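Local atomic coordinates of xyloglucan-specific endo-beta-1,4-glucanase BoGH9A (Bacteroides ovatus, PDB entry 6DHT), a protein that hydrolyses internal beta-1,4-glucosidic linkages in the backbone of xyloglucan, yielding xyloglucan oligosaccharides for degradation. Residues H138-V143 and H238-P243; Y117-M122 and M218-D223; P152-G157 and Q229-G234; L319-Q322 and P326-A329; Y175-G180 and A268-A273. All blocks are in the same frame, centred on the assembly; numbering follows the deposited sequence.

Interaction 1: H138-V143 and H238-P243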
# COMPACT_ATOMS: atom_id res chain seq x y z
N HIS A 138 1.48 20.29 12.57
CA HIS A 138 0.88 20.71 11.29
C HIS A 138 -0.64 20.87 11.33
O HIS A 138 -1.39 20.15 10.67
CB HIS A 138 1.31 19.77 10.16
CG HIS A 138 2.77 19.82 9.88
ND1 HIS A 138 3.67 18.97 10.48
CD2 HIS A 138 3.50 20.64 9.08
CE1 HIS A 138 4.90 19.25 10.06
NE2 HIS A 138 4.82 20.26 9.21
N PRO A 139 -1.12 21.85 12.11
CA PRO A 139 -2.56 22.11 12.15
C PRO A 139 -3.14 22.44 10.77
O PRO A 139 -4.29 22.10 10.51
CB PRO A 139 -2.67 23.31 13.10
CG PRO A 139 -1.31 23.90 13.11
CD PRO A 139 -0.37 22.76 12.98
N ASP A 140 -2.34 23.06 9.91
CA ASP A 140 -2.74 23.39 8.55
C ASP A 140 -4.07 24.15 8.52
O ASP A 140 -4.89 23.98 7.61
CB ASP A 140 -2.78 22.11 7.69
CG ASP A 140 -1.39 21.58 7.35
OD1 ASP A 140 -0.39 22.32 7.53
OD2 ASP A 140 -1.24 20.41 6.91
N ASN A 141 -4.25 25.02 9.51
CA ASN A 141 -5.41 25.92 9.58
C ASN A 141 -5.09 27.29 9.00
O ASN A 141 -5.99 28.11 8.83
CB ASN A 141 -5.89 26.06 11.03
CG ASN A 141 -4.75 26.35 12.00
OD1 ASN A 141 -3.62 26.65 11.60
ND2 ASN A 141 -5.04 26.24 13.29
N HIS A 142 -3.82 27.51 8.70
CA HIS A 142 -3.37 28.77 8.12
C HIS A 142 -2.54 28.49 6.87
O HIS A 142 -1.31 28.53 6.91
CB HIS A 142 -2.56 29.55 9.15
CG HIS A 142 -2.28 30.97 8.76
ND1 HIS A 142 -1.25 31.31 7.91
CD2 HIS A 142 -2.89 32.13 9.09
CE1 HIS A 142 -1.24 32.62 7.74
NE2 HIS A 142 -2.23 33.14 8.44
N VAL A 143 -3.22 28.21 5.77
CA VAL A 143 -2.58 27.77 4.54
C VAL A 143 -2.87 28.76 3.41
O VAL A 143 -3.99 29.21 3.25
CB VAL A 143 -3.09 26.33 4.17
CG1 VAL A 143 -2.50 25.85 2.85
CG2 VAL A 143 -2.73 25.36 5.27
N HIS A 238 -3.47 20.15 -6.21
CA HIS A 238 -2.66 18.93 -6.33
C HIS A 238 -2.12 18.46 -4.98
O HIS A 238 -2.15 17.26 -4.68
CB HIS A 238 -1.52 19.18 -7.32
CG HIS A 238 -0.80 17.95 -7.78
ND1 HIS A 238 -1.36 17.01 -8.63
CD2 HIS A 238 0.46 17.52 -7.55
CE1 HIS A 238 -0.47 16.07 -8.90
NE2 HIS A 238 0.64 16.35 -8.25
N LYS A 239 -1.60 19.38 -4.18
CA LYS A 239 -1.02 19.02 -2.89
C LYS A 239 -1.01 20.22 -1.95
O LYS A 239 -1.22 21.38 -2.37
CB LYS A 239 0.39 18.47 -3.08
CG LYS A 239 1.34 19.45 -3.78
CD LYS A 239 2.74 18.88 -3.88
CE LYS A 239 3.65 19.75 -4.75
NZ LYS A 239 5.05 19.27 -4.79
N LEU A 240 -0.78 19.94 -0.67
CA LEU A 240 -0.59 20.93 0.37
C LEU A 240 0.84 20.74 0.84
O LEU A 240 1.22 19.65 1.28
CB LEU A 240 -1.61 20.76 1.48
CG LEU A 240 -1.68 21.84 2.57
CD1 LEU A 240 -2.97 21.73 3.34
CD2 LEU A 240 -0.51 21.70 3.54
N THR A 241 1.66 21.78 0.71
CA THR A 241 3.10 21.61 0.83
C THR A 241 3.81 22.87 1.31
O THR A 241 3.28 23.98 1.22
CB THR A 241 3.69 21.20 -0.56
OG1 THR A 241 5.08 20.89 -0.47
CG2 THR A 241 3.45 22.30 -1.62
N THR A 242 5.00 22.66 1.85
CA THR A 242 5.95 23.76 2.06
C THR A 242 6.70 23.92 0.75
O THR A 242 6.67 23.05 -0.11
CB THR A 242 6.91 23.40 3.18
OG1 THR A 242 7.43 22.09 2.96
CG2 THR A 242 6.22 23.44 4.52
N PRO A 243 7.41 25.04 0.57
CA PRO A 243 8.17 25.16 -0.68
C PRO A 243 9.32 24.16 -0.80
O PRO A 243 9.61 23.65 -1.89
CB PRO A 243 8.71 26.60 -0.61
CG PRO A 243 7.69 27.31 0.19
CD PRO A 243 7.28 26.33 1.26
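Leu-240 is met by Asp-140 on one of its methyl branches and by Val-143 on both the other branch and its branch point, beside the small mixed sheet built into the catalytic domain, whose core in family 9 glycoside hydrolases is an (alpha/alpha)6 barrel. Strands 143-145 and 239-241 are not neighbours in that sheet: strand 259-260 runs between them, and the CA atoms of Val-143 and Leu-240 are 8.3 Å apart. The contact therefore has to be made by side chains, and those of Val-143 and Leu-240 meet across the intervening strand, each touching its Val-260.

The two apolar chains cross at a slant. Leu-240 has CG anti to its backbone N (chi1 -172°), which sends its fork toward the 138-143 loop. CD1 then comes to 4.1 Å from Val-143 CG2, while Leu-240 CG is likewise 4.1 Å from Val-143 CG1. These are ordinary van der Waals spacings.

Asp-140 approaches the second branch. Both oxygens lie near Leu-240 CD2, Asp-140 OD1 at 4.0 Å and OD2 closer still. The polar work of this buried group is done with other partners: Lys-174 forms a salt bridge with OD2 and Arg-258 one with OD1. Two cations on one carboxylate would be expected to keep it ionised despite its burial. Leu-240 thus lines the apolar side of an ion cluster, with its side chain about 10 Å from that of Asp-171, the predicted nucleophile. Across the two segments the closest approach is from Asp-140 OD2 to Leu-240 CD2, at 3.7 Å.

Interaction 2: Y117-M122 and M218-D223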
# COMPACT_ATOMS: atom_id res chain seq x y z
N TYR A 117 -0.27 6.83 12.99
CA TYR A 117 0.95 7.54 13.33
C TYR A 117 1.25 8.69 12.35
O TYR A 117 1.89 9.68 12.72
CB TYR A 117 2.12 6.57 13.41
CG TYR A 117 2.06 5.65 14.59
CD1 TYR A 117 2.33 6.12 15.88
CD2 TYR A 117 1.77 4.30 14.44
CE1 TYR A 117 2.31 5.28 16.96
CE2 TYR A 117 1.73 3.46 15.52
CZ TYR A 117 2.01 3.96 16.79
OH TYR A 117 1.98 3.09 17.86
N GLN A 118 0.81 8.57 11.10
CA GLN A 118 1.02 9.62 10.11
C GLN A 118 0.05 10.81 10.22
O GLN A 118 0.12 11.76 9.42
CB GLN A 118 0.93 9.05 8.70
CG GLN A 118 1.99 8.03 8.31
CD GLN A 118 3.38 8.62 8.15
OE1 GLN A 118 4.21 8.50 9.05
NE2 GLN A 118 3.64 9.21 6.99
N ARG A 119 -0.90 10.75 11.15
CA ARG A 119 -1.95 11.77 11.18
C ARG A 119 -1.40 13.11 11.61
O ARG A 119 -0.59 13.20 12.52
CB ARG A 119 -3.03 11.41 12.19
CG ARG A 119 -3.97 10.28 11.74
CD ARG A 119 -5.10 10.17 12.72
NE ARG A 119 -5.90 8.95 12.51
CZ ARG A 119 -6.93 8.62 13.28
NH1 ARG A 119 -7.30 9.43 14.26
NH2 ARG A 119 -7.60 7.49 13.05
N THR A 120 -1.90 14.14 10.94
CA THR A 120 -1.61 15.55 11.26
C THR A 120 -2.75 16.14 12.06
O THR A 120 -3.84 15.58 12.14
CB THR A 120 -1.46 16.38 9.98
OG1 THR A 120 -2.73 16.54 9.32
CG2 THR A 120 -0.44 15.74 9.05
N ALA A 121 -2.50 17.31 12.65
CA ALA A 121 -3.53 18.13 13.28
C ALA A 121 -4.19 17.46 14.47
O ALA A 121 -5.33 17.76 14.79
CB ALA A 121 -4.59 18.55 12.26
N MET A 122 -3.49 16.54 15.12
CA MET A 122 -4.02 15.99 16.36
C MET A 122 -2.95 15.37 17.23
O MET A 122 -1.92 14.90 16.74
CB MET A 122 -5.13 14.99 16.09
CG MET A 122 -4.68 13.61 15.68
SD MET A 122 -6.16 12.63 15.50
CE MET A 122 -6.30 11.88 17.10
N MET A 218 -9.49 5.90 7.03
CA MET A 218 -9.62 6.53 5.75
C MET A 218 -10.28 7.88 5.90
O MET A 218 -9.87 8.83 5.25
CB MET A 218 -10.43 5.67 4.75
CG MET A 218 -9.95 4.23 4.55
SD MET A 218 -8.25 4.05 3.96
CE MET A 218 -7.40 3.72 5.49
N GLN A 219 -11.32 7.95 6.73
CA GLN A 219 -12.07 9.20 6.84
C GLN A 219 -11.21 10.33 7.35
O GLN A 219 -11.43 11.50 6.99
CB GLN A 219 -13.29 9.01 7.75
CG GLN A 219 -14.58 9.66 7.20
CD GLN A 219 -14.63 11.19 7.30
OE1 GLN A 219 -14.28 11.79 8.32
NE2 GLN A 219 -15.06 11.82 6.21
N PHE A 220 -10.21 10.01 8.17
CA PHE A 220 -9.34 11.05 8.69
C PHE A 220 -8.67 11.81 7.55
O PHE A 220 -8.45 13.02 7.63
CB PHE A 220 -8.27 10.51 9.62
CG PHE A 220 -7.61 11.59 10.41
CD1 PHE A 220 -8.20 12.05 11.58
CD2 PHE A 220 -6.47 12.21 9.95
CE1 PHE A 220 -7.61 13.08 12.31
CE2 PHE A 220 -5.88 13.25 10.69
CZ PHE A 220 -6.47 13.68 11.86
N ASN A 221 -8.33 11.09 6.48
CA ASN A 221 -7.76 11.71 5.31
C ASN A 221 -8.85 12.21 4.34
O ASN A 221 -8.69 13.26 3.76
CB ASN A 221 -6.77 10.80 4.59
CG ASN A 221 -5.88 11.56 3.61
OD1 ASN A 221 -4.92 12.19 4.03
ND2 ASN A 221 -6.21 11.54 2.33
N LEU A 222 -9.93 11.45 4.13
CA LEU A 222 -11.03 11.93 3.29
C LEU A 222 -11.55 13.30 3.72
O LEU A 222 -11.87 14.15 2.88
CB LEU A 222 -12.19 10.93 3.29
CG LEU A 222 -11.88 9.60 2.57
CD1 LEU A 222 -12.88 8.48 2.96
CD2 LEU A 222 -11.79 9.79 1.04
N ASP A 223 -11.64 13.50 5.03
CA ASP A 223 -12.15 14.77 5.55
C ASP A 223 -11.22 15.91 5.13
O ASP A 223 -11.68 16.98 4.72
CB ASP A 223 -12.26 14.71 7.07
CG ASP A 223 -13.18 15.76 7.63
OD1 ASP A 223 -14.11 16.19 6.91
OD2 ASP A 223 -12.99 16.12 8.81
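Arg-119 lies along one face of the Phe-220 ring for almost its whole length, and can be followed atom by atom. CB of Arg-119 starts just outside the rim, above the CE2 side, 3.7 Å from Phe-220 CE2, and CG moves inward to 3.6 Å from Phe-220 CD2. CD is the central atom of the contact: it stands 3.5 Å from the ring centroid and only 4° off the normal, a clear CH-pi geometry. NE then passes over the root of the ring, 3.8 Å from Phe-220 CG. The chain is extended from CG to NE, which lays the guanidinium nearly flat, its plane 13° from that of the ring. CZ is 4.6 Å from the centroid and 33° off the normal, so the cation-pi term is off-centre.

At the tip, NH1 of Arg-119 makes a weak hydrogen bond to Met-122 SD, in the guanidinium plane, and a salt bridge to Glu-206, a ligand of a bound calcium ion. NH2 pairs with Glu-217. These anions probably fix the rotation of the group above the ring.

The rest of the ring is framed by the same loop. Thr-120 O sits at the edge, near the ring plane, 3.3 Å from Phe-220 CZ. Met-122 SD arrives obliquely, 3.5 Å from Phe-220 CE1, as a Met-aromatic contact.

In the fold, Phe-220 thus ties helix 213-226 to the link between helices 105-117 and 126-129. On the same helix, Met-218 packs on helix 176-192, and Leu-222 on helices 265-281 and 292-309.

Interaction 3: P152-G157 and Q229-G234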
# COMPACT_ATOMS: atom_id res chain seq x y z
N PRO A 152 -10.66 33.47 -9.07
CA PRO A 152 -11.30 34.78 -8.91
C PRO A 152 -11.58 35.16 -7.46
O PRO A 152 -11.17 36.23 -7.02
CB PRO A 152 -12.61 34.62 -9.66
CG PRO A 152 -12.27 33.70 -10.76
CD PRO A 152 -11.27 32.71 -10.17
N ASP A 153 -12.24 34.27 -6.73
CA ASP A 153 -12.60 34.53 -5.35
C ASP A 153 -11.47 34.19 -4.37
O ASP A 153 -11.62 34.40 -3.16
CB ASP A 153 -13.86 33.76 -4.97
CG ASP A 153 -15.06 34.16 -5.82
OD1 ASP A 153 -14.98 35.20 -6.51
OD2 ASP A 153 -16.08 33.44 -5.78
N ARG A 154 -10.36 33.65 -4.89
CA ARG A 154 -9.22 33.25 -4.07
C ARG A 154 -7.92 33.69 -4.71
O ARG A 154 -7.23 32.90 -5.35
CB ARG A 154 -9.19 31.73 -3.85
CG ARG A 154 -10.28 31.22 -2.94
CD ARG A 154 -10.24 29.70 -2.77
NE ARG A 154 -11.13 29.30 -1.68
CZ ARG A 154 -11.21 28.07 -1.20
NH1 ARG A 154 -10.46 27.10 -1.69
NH2 ARG A 154 -12.05 27.82 -0.20
N PRO A 155 -7.58 34.98 -4.56
CA PRO A 155 -6.31 35.46 -5.11
C PRO A 155 -5.12 34.91 -4.33
O PRO A 155 -5.28 34.55 -3.17
CB PRO A 155 -6.41 36.99 -4.95
CG PRO A 155 -7.44 37.20 -3.88
CD PRO A 155 -8.40 36.07 -4.00
N ALA A 156 -3.96 34.86 -4.98
CA ALA A 156 -2.72 34.46 -4.33
C ALA A 156 -2.60 35.13 -2.96
O ALA A 156 -2.81 36.34 -2.83
CB ALA A 156 -1.55 34.83 -5.19
N GLY A 157 -2.32 34.32 -1.95
CA GLY A 157 -2.16 34.83 -0.60
C GLY A 157 -3.39 34.70 0.27
O GLY A 157 -3.31 34.91 1.48
N GLN A 229 -10.84 20.95 -2.37
CA GLN A 229 -11.70 21.26 -3.51
C GLN A 229 -12.15 22.73 -3.44
O GLN A 229 -12.69 23.15 -2.43
CB GLN A 229 -12.93 20.35 -3.51
CG GLN A 229 -13.80 20.56 -4.73
CD GLN A 229 -14.86 19.50 -4.88
OE1 GLN A 229 -15.57 19.17 -3.94
NE2 GLN A 229 -15.02 19.01 -6.10
N ASP A 230 -11.93 23.46 -4.53
CA ASP A 230 -12.37 24.85 -4.66
C ASP A 230 -13.90 24.82 -4.71
O ASP A 230 -14.46 24.17 -5.59
CB ASP A 230 -11.78 25.44 -5.93
CG ASP A 230 -12.17 26.91 -6.15
OD1 ASP A 230 -13.21 27.35 -5.62
OD2 ASP A 230 -11.41 27.60 -6.87
N PRO A 231 -14.58 25.50 -3.76
CA PRO A 231 -16.04 25.41 -3.69
C PRO A 231 -16.76 26.04 -4.88
O PRO A 231 -17.96 25.83 -5.01
CB PRO A 231 -16.38 26.19 -2.41
CG PRO A 231 -15.24 27.13 -2.23
CD PRO A 231 -14.04 26.41 -2.74
N GLU A 232 -16.03 26.76 -5.73
CA GLU A 232 -16.64 27.32 -6.93
C GLU A 232 -16.55 26.34 -8.09
O GLU A 232 -17.52 25.65 -8.39
CB GLU A 232 -15.99 28.66 -7.29
CG GLU A 232 -16.20 29.74 -6.23
CD GLU A 232 -17.67 29.96 -5.90
OE1 GLU A 232 -18.47 30.17 -6.84
OE2 GLU A 232 -18.03 29.91 -4.70
N ASP A 233 -15.38 26.24 -8.72
CA ASP A 233 -15.27 25.47 -9.96
C ASP A 233 -15.15 23.95 -9.78
O ASP A 233 -15.17 23.22 -10.77
CB ASP A 233 -14.12 25.99 -10.81
CG ASP A 233 -12.76 25.69 -10.21
OD1 ASP A 233 -12.69 25.17 -9.08
OD2 ASP A 233 -11.76 25.98 -10.89
N GLY A 234 -15.01 23.48 -8.55
CA GLY A 234 -14.95 22.04 -8.28
C GLY A 234 -13.57 21.41 -8.45
O GLY A 234 -13.41 20.22 -8.19
O HOH W 1 -10.99 24.56 -0.76
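Asp-153 and Arg-154 face Glu-232 and Asp-230 from two loops that keep their backbones apart, the nearest CA pair (Asp-153 and Glu-232) being 8.4 Å. Here the loop between strands 143-145 and 159-160 meets the one between helix 213-226 and strand 239-241, away from the active site and the bound metals. The span is bridged by Arg-154, whose chain runs extended from CG to NE toward the other loop. Its guanidinium receives Pro-231 over one face, from the opposite direction: CD of the proline stands 3.4 Å above the guanidinium plane, displaced toward the rim, and is 3.5 Å from Arg-154 NH2.

A water lies at the guanidinium edge, in its plane. It accepts from Arg-154 NH1 at 2.8 Å and is also hydrogen-bonded to Gln-229 O, giving the cation an indirect grip on the second loop. NH1 has another partner in Tyr-237 OH.

The loop that presents Pro-231 is internally braced. Asp-230 OD1 accepts from Glu-232 N at 2.9 Å, closing an Asx turn, with the donor 37° out of the carboxylate plane. Asp-230 OD2 forms a salt bridge to Lys-263. The ends of the segment are joined as well: Gln-229 NE2 donates to Gly-234 O at 2.9 Å.

Asp-153 and Glu-232 cross at about a right angle at the solvent-exposed side of the contact. OE2 of Glu-232 is 4.2 Å from Asp-153 OD2, a like-charge proximity that solvent probably screens. The chemistry implies a surface contact held by apolar cover of a cation and one water bridge, without direct hydrogen bonds or salt bridges between the loops.

Interaction 4: L319-Q322 and P326-A329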
# COMPACT_ATOMS: atom_id res chain seq x y z
N LEU A 319 7.50 23.49 -14.86
CA LEU A 319 6.80 24.58 -15.54
C LEU A 319 6.14 25.53 -14.56
O LEU A 319 6.05 26.72 -14.82
CB LEU A 319 5.74 24.03 -16.48
CG LEU A 319 6.24 23.17 -17.63
CD1 LEU A 319 5.06 22.82 -18.51
CD2 LEU A 319 7.34 23.88 -18.44
N LEU A 320 5.66 24.99 -13.45
CA LEU A 320 5.01 25.80 -12.44
C LEU A 320 6.04 26.77 -11.85
O LEU A 320 5.74 27.94 -11.61
CB LEU A 320 4.44 24.90 -11.35
CG LEU A 320 3.65 25.53 -10.21
CD1 LEU A 320 2.64 24.52 -9.67
CD2 LEU A 320 4.57 26.01 -9.09
N ASN A 321 7.25 26.26 -11.64
CA ASN A 321 8.30 27.06 -11.01
C ASN A 321 8.81 28.19 -11.91
O ASN A 321 9.39 29.15 -11.42
CB ASN A 321 9.44 26.14 -10.58
CG ASN A 321 9.09 25.30 -9.37
OD1 ASN A 321 8.18 25.64 -8.62
ND2 ASN A 321 9.82 24.21 -9.17
N GLN A 322 8.58 28.07 -13.22
CA GLN A 322 8.97 29.11 -14.17
C GLN A 322 7.98 30.25 -14.22
O GLN A 322 8.28 31.31 -14.77
CB GLN A 322 9.11 28.51 -15.55
CG GLN A 322 10.30 27.59 -15.66
CD GLN A 322 10.47 27.01 -17.04
OE1 GLN A 322 9.57 27.08 -17.87
NE2 GLN A 322 11.63 26.42 -17.29
N PRO A 326 6.58 31.29 -4.38
CA PRO A 326 7.88 30.63 -4.29
C PRO A 326 7.91 29.32 -5.05
O PRO A 326 6.86 28.70 -5.26
CB PRO A 326 8.04 30.38 -2.79
CG PRO A 326 6.66 30.28 -2.29
CD PRO A 326 5.85 31.25 -3.10
N ALA A 327 9.09 28.92 -5.48
CA ALA A 327 9.25 27.66 -6.18
C ALA A 327 8.89 26.54 -5.22
O ALA A 327 9.14 26.64 -4.02
CB ALA A 327 10.66 27.51 -6.67
N ILE A 328 8.29 25.48 -5.76
CA ILE A 328 7.89 24.31 -4.98
C ILE A 328 8.81 23.16 -5.37
O ILE A 328 8.97 22.88 -6.55
CB ILE A 328 6.44 23.92 -5.31
CG1 ILE A 328 5.50 25.11 -5.11
CG2 ILE A 328 6.02 22.71 -4.47
CD1 ILE A 328 5.40 25.62 -3.70
N ALA A 329 9.42 22.48 -4.39
CA ALA A 329 10.39 21.43 -4.68
C ALA A 329 10.14 20.09 -3.99
O ALA A 329 11.02 19.24 -3.91
CB ALA A 329 11.79 21.92 -4.31
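Asn-321 clasps Ile-328 with both ends of its side-chain amide, closing the short loop that follows helix 317-321 in the catalytic domain of this family 9 enzyme. The chain doubles back in few residues, passing a cis peptide bond before Pro-326, and the CA atoms of Asn-321 and Ala-327 come to 5.0 Å.

The hydrogen bonds form one matched pair. Ile-328 N donates to Asn-321 OD1 at 2.9 Å (N-H...O 165°), and Asn-321 ND2 donates to Ile-328 O at 3.1 Å (164°). The amide thereby takes up the N-H and C=O of a single residue, much as a neighbouring strand would. Ile-328 O lies in the amide plane, whereas Ile-328 N is tilted 33° from the plane of the Asn-321 carbonyl. A donor at OD1 and an acceptor at ND2 define the amide orientation and would oppose a flip.

The apolar contacts are lighter. Leu-320 CD2 is 4.2 Å from Ile-328 CG1. Ile-328 also packs on Lys-239 and Thr-241 of strand 239-241, bringing the returning loop against the sheet, and Leu-320 leans on His-146 and Gln-262.

Close polar-to-carbon packing completes the contact: Asn-321 OD1 is 3.3 Å from Ala-327 CA and 3.7 Å from Ala-327 CB.

Interaction 5: Y175-G180 and A268-A273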
# COMPACT_ATOMS: atom_id res chain seq x y z
N TYR A 175 -0.63 15.00 -0.22
CA TYR A 175 -0.79 14.98 -1.66
C TYR A 175 -2.09 14.27 -2.05
O TYR A 175 -2.33 13.13 -1.62
CB TYR A 175 0.35 14.22 -2.30
CG TYR A 175 1.77 14.68 -1.93
CD1 TYR A 175 2.33 14.32 -0.70
CD2 TYR A 175 2.57 15.42 -2.81
CE1 TYR A 175 3.63 14.69 -0.34
CE2 TYR A 175 3.86 15.80 -2.46
CZ TYR A 175 4.39 15.44 -1.23
OH TYR A 175 5.69 15.80 -0.89
N ILE A 176 -2.91 14.90 -2.87
CA ILE A 176 -4.21 14.34 -3.24
C ILE A 176 -4.09 13.08 -4.11
O ILE A 176 -4.81 12.10 -3.90
CB ILE A 176 -5.07 15.41 -3.96
CG1 ILE A 176 -5.58 16.48 -2.98
CG2 ILE A 176 -6.27 14.75 -4.64
CD1 ILE A 176 -6.58 15.99 -1.94
N VAL A 177 -3.18 13.08 -5.07
CA VAL A 177 -3.04 11.92 -5.94
C VAL A 177 -2.68 10.70 -5.11
O VAL A 177 -3.34 9.64 -5.18
CB VAL A 177 -2.03 12.18 -7.05
CG1 VAL A 177 -1.58 10.90 -7.73
CG2 VAL A 177 -2.63 13.14 -8.07
N ASN A 178 -1.63 10.82 -4.30
CA ASN A 178 -1.14 9.65 -3.61
C ASN A 178 -2.10 9.20 -2.52
O ASN A 178 -2.32 8.00 -2.34
CB ASN A 178 0.23 9.93 -3.02
CG ASN A 178 0.98 8.67 -2.74
OD1 ASN A 178 1.00 7.76 -3.57
ND2 ASN A 178 1.57 8.57 -1.56
N SER A 179 -2.71 10.13 -1.79
CA SER A 179 -3.58 9.69 -0.70
C SER A 179 -4.92 9.18 -1.23
O SER A 179 -5.47 8.25 -0.66
CB SER A 179 -3.72 10.76 0.38
OG SER A 179 -4.43 11.88 -0.07
N GLY A 180 -5.42 9.76 -2.32
CA GLY A 180 -6.62 9.29 -2.97
C GLY A 180 -6.43 7.88 -3.50
O GLY A 180 -7.30 7.03 -3.30
N ALA A 268 -8.06 15.91 -9.39
CA ALA A 268 -9.50 15.98 -9.48
C ALA A 268 -10.11 14.59 -9.68
O ALA A 268 -11.11 14.27 -9.06
CB ALA A 268 -9.91 16.90 -10.62
N LEU A 269 -9.49 13.80 -10.56
CA LEU A 269 -10.03 12.47 -10.85
C LEU A 269 -9.83 11.46 -9.71
O LEU A 269 -10.73 10.70 -9.40
CB LEU A 269 -9.46 11.94 -12.15
CG LEU A 269 -9.97 12.70 -13.38
CD1 LEU A 269 -9.17 12.32 -14.57
CD2 LEU A 269 -11.43 12.42 -13.61
N ASP A 270 -8.64 11.45 -9.10
CA ASP A 270 -8.43 10.53 -7.97
C ASP A 270 -9.33 10.94 -6.80
O ASP A 270 -9.90 10.09 -6.11
CB ASP A 270 -6.98 10.55 -7.54
CG ASP A 270 -6.07 9.87 -8.54
OD1 ASP A 270 -6.55 9.02 -9.31
OD2 ASP A 270 -4.85 10.20 -8.60
N PHE A 271 -9.53 12.25 -6.60
CA PHE A 271 -10.52 12.74 -5.65
C PHE A 271 -11.94 12.25 -6.01
O PHE A 271 -12.68 11.75 -5.16
CB PHE A 271 -10.47 14.29 -5.64
CG PHE A 271 -11.49 14.96 -4.78
CD1 PHE A 271 -12.78 15.11 -5.23
CD2 PHE A 271 -11.17 15.50 -3.55
CE1 PHE A 271 -13.74 15.76 -4.49
CE2 PHE A 271 -12.12 16.14 -2.77
CZ PHE A 271 -13.42 16.29 -3.25
N ALA A 272 -12.32 12.39 -7.28
CA ALA A 272 -13.65 11.99 -7.71
C ALA A 272 -13.87 10.50 -7.50
O ALA A 272 -14.89 10.09 -6.97
CB ALA A 272 -13.87 12.37 -9.16
N ALA A 273 -12.88 9.70 -7.87
CA ALA A 273 -13.00 8.24 -7.77
C ALA A 273 -13.16 7.83 -6.32
O ALA A 273 -14.04 7.06 -5.97
CB ALA A 273 -11.81 7.58 -8.39
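Asp-270 presses its carboxylate against Val-177 where helices 176-192 and 265-281 of the helical catalytic domain meet, and this is the tight part of the contact. OD2 of Asp-270 is 3.5 Å from Val-177 CG1 and 3.7 Å from Val-177 CG2. It also reaches the backbone, 3.6 Å from Val-177 CA. The close approach continues one turn on, where Gly-180 CA is 5.5 Å from Asp-270 CA; with no side chain on Gly-180, the helices can come this close.

The looser part is likewise buried. Ile-176 CG2 and Phe-271 CB are 4.3 Å apart, and each of these side chains also packs against other helices. Ile-176 rests on Trp-224 and Met-225 of helix 213-226, and Phe-271 on Ala-299 and Ala-303 of helix 292-309.

No hydrogen bond or salt bridge joins the segments. Asp-270 also touches Glu-341, a calcium ligand, and its side chain is about 7 Å from a bound calcium ion. Its ionisation may therefore feel opposing influences: the apolar contacts and the neighbouring Glu-341 would tend to raise its pKa, the calcium to lower it.

All five contacts belong to the family 9 catalytic domain, but their chemistry follows depth. Interactions 1, 2 and 5 are buried and rely on carbon and ring packing beside charged groups; interaction 3 is a water-bridged surface contact, and interaction 4, partly buried, alone has direct hydrogen bonds across its segments. Strand 239-241 and its flank connect interactions 1, 4 and 5: the strand carries one side of interaction 1, touches Ile-328 of interaction 4, and is flanked by His-238, whose O lies 3.1 Å from Ile-176 N of interaction 5. Helix 213-226 joins interactions 2 and 5 through Asn-221 ND2 and Ser-179 OG, a weak bond. Interactions 2 and 4 stay separate, about 17 Å between nearest atoms.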